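Local coordinates for protein soluble epoxide hydrolase (Bacillus megaterium, PDB 4INZ) that belongs to the alpha/beta hydrolase fold family, built around a mostly parallel central beta-sheet flanked by helices, at residues A162-Q166 with K167-Q171. The protein carries 1 engineered substitution. Numbering follows the deposited sequence.
Sequences AKWFQ and KQEVQ. Engineered in segment 162-166: A162 (natural residue Met).
V170 lies over one face of the W164 indole, and the E169 carboxylate stands at the edge of that ring. This local contact joins helices 160-164 and 169-193 of an alpha/beta hydrolase fold, through a type I beta turn from W164 to K167. V170 CG2 makes a CH-pi contact 3.6 Å from the centroid of the W164 six-membered ring, almost on the ring normal. W164 CG is anti to the backbone N (chi1 -176°), which brings one face of the indole against V170 CG2. E169 OE2 lies in the ring plane, 4.0 Å from W164 CZ2. The carboxylate is turned 70° from the indole, and E169 CD remains 3.7 Å from W164 NE1, without a hydrogen bond. The two methyls of V170 meet different rings: CG2 the W164 indole, CG1 the F165 ring. V170 CG1 reaches F165 CD1 at 3.8 Å, and the two side chains cross at about a right angle. W164 CE3 lies in the plane of the F165 ring, at its edge. F165 is buried, and Y161 and Y220 meet it edge-to-face. L217 of helix 213-220 touches both F165 and V170. The turn is closed by a hydrogen bond from K167 N to W164 O, 2.8 Å long. The CB and CG of K167 pack beside the same oxygen. Q166 bends back at chi2 (-64°) toward the preceding helix. There its NE2 donates to the backbone O of A162, an engineered residue (Met in the natural sequence), and also bonds Y220 O. The first of these bonds is nearly straight, with Q166 NE2 2.9 Å from A162 O and that oxygen close to the glutamine amide plane.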
# COMPACT_ATOMS: atom_id res chain seq x y z
N ALA A 162 1.51 -10.41 -11.77
CA ALA A 162 2.13 -10.97 -10.57
C ALA A 162 2.87 -12.27 -10.89
O ALA A 162 3.93 -12.55 -10.32
CB ALA A 162 1.11 -11.18 -9.48
N LYS A 163 2.31 -13.06 -11.80
CA LYS A 163 2.98 -14.26 -12.26
C LYS A 163 4.20 -13.86 -13.09
O LYS A 163 5.28 -14.42 -12.93
CB LYS A 163 2.01 -15.12 -13.08
CG LYS A 163 2.62 -16.39 -13.66
CD LYS A 163 3.24 -17.28 -12.60
CE LYS A 163 3.51 -18.68 -13.14
NZ LYS A 163 2.24 -19.42 -13.39
N TRP A 164 4.03 -12.87 -13.96
CA TRP A 164 5.14 -12.40 -14.78
C TRP A 164 6.27 -11.86 -13.91
O TRP A 164 7.45 -12.05 -14.22
CB TRP A 164 4.66 -11.33 -15.76
CG TRP A 164 5.71 -10.86 -16.71
CD1 TRP A 164 6.47 -11.64 -17.54
CD2 TRP A 164 6.12 -9.51 -16.95
NE1 TRP A 164 7.33 -10.86 -18.27
CE2 TRP A 164 7.13 -9.54 -17.93
CE3 TRP A 164 5.72 -8.27 -16.43
CZ2 TRP A 164 7.76 -8.39 -18.39
CZ3 TRP A 164 6.35 -7.13 -16.89
CH2 TRP A 164 7.35 -7.19 -17.87
N PHE A 165 5.93 -11.21 -12.80
CA PHE A 165 6.94 -10.66 -11.90
C PHE A 165 7.84 -11.74 -11.30
O PHE A 165 8.86 -11.43 -10.68
CB PHE A 165 6.31 -9.84 -10.77
CG PHE A 165 5.92 -8.45 -11.17
CD1 PHE A 165 5.88 -8.07 -12.50
CD2 PHE A 165 5.58 -7.51 -10.20
CE1 PHE A 165 5.51 -6.78 -12.87
CE2 PHE A 165 5.20 -6.22 -10.55
CZ PHE A 165 5.17 -5.85 -11.89
N GLN A 166 7.46 -13.00 -11.46
CA GLN A 166 8.28 -14.10 -10.96
C GLN A 166 9.48 -14.30 -11.88
O GLN A 166 10.51 -14.86 -11.46
CB GLN A 166 7.46 -15.39 -10.86
CG GLN A 166 6.11 -15.25 -10.13
CD GLN A 166 6.26 -14.86 -8.67
OE1 GLN A 166 7.08 -15.42 -7.94
NE2 GLN A 166 5.45 -13.90 -8.23
N LYS A 167 9.37 -13.85 -13.13
CA LYS A 167 10.40 -14.08 -14.14
C LYS A 167 11.61 -13.16 -13.97
O LYS A 167 11.48 -12.02 -13.54
CB LYS A 167 9.82 -13.92 -15.55
CG LYS A 167 8.64 -14.83 -15.84
CD LYS A 167 9.09 -16.23 -16.23
CE LYS A 167 9.53 -16.29 -17.69
NZ LYS A 167 10.03 -17.64 -18.08
N GLN A 168 12.79 -13.67 -14.32
CA GLN A 168 14.01 -12.90 -14.15
C GLN A 168 14.10 -11.68 -15.06
O GLN A 168 14.79 -10.71 -14.75
CB GLN A 168 15.25 -13.79 -14.33
CG GLN A 168 15.53 -14.69 -13.14
CD GLN A 168 15.72 -13.90 -11.84
OE1 GLN A 168 16.49 -12.94 -11.78
NE2 GLN A 168 15.00 -14.31 -10.80
N GLU A 169 13.40 -11.71 -16.19
CA GLU A 169 13.49 -10.62 -17.15
C GLU A 169 12.87 -9.32 -16.63
O GLU A 169 13.17 -8.24 -17.15
CB GLU A 169 12.84 -11.00 -18.49
CG GLU A 169 11.33 -11.08 -18.42
CD GLU A 169 10.69 -11.18 -19.79
OE1 GLU A 169 10.22 -12.28 -20.15
OE2 GLU A 169 10.64 -10.17 -20.51
N VAL A 170 12.02 -9.41 -15.61
CA VAL A 170 11.24 -8.25 -15.19
C VAL A 170 12.10 -7.14 -14.58
O VAL A 170 11.82 -5.96 -14.79
CB VAL A 170 10.09 -8.63 -14.23
CG1 VAL A 170 9.37 -7.37 -13.74
CG2 VAL A 170 9.11 -9.55 -14.93
N GLN A 171 13.13 -7.50 -13.83
CA GLN A 171 13.99 -6.47 -13.26
C GLN A 171 14.57 -5.58 -14.35
O GLN A 171 14.50 -4.35 -14.27
CB GLN A 171 15.11 -7.05 -12.38
CG GLN A 171 15.94 -5.95 -11.74
CD GLN A 171 16.97 -6.47 -10.75
OE1 GLN A 171 17.04 -7.67 -10.48
NE2 GLN A 171 17.76 -5.56 -10.20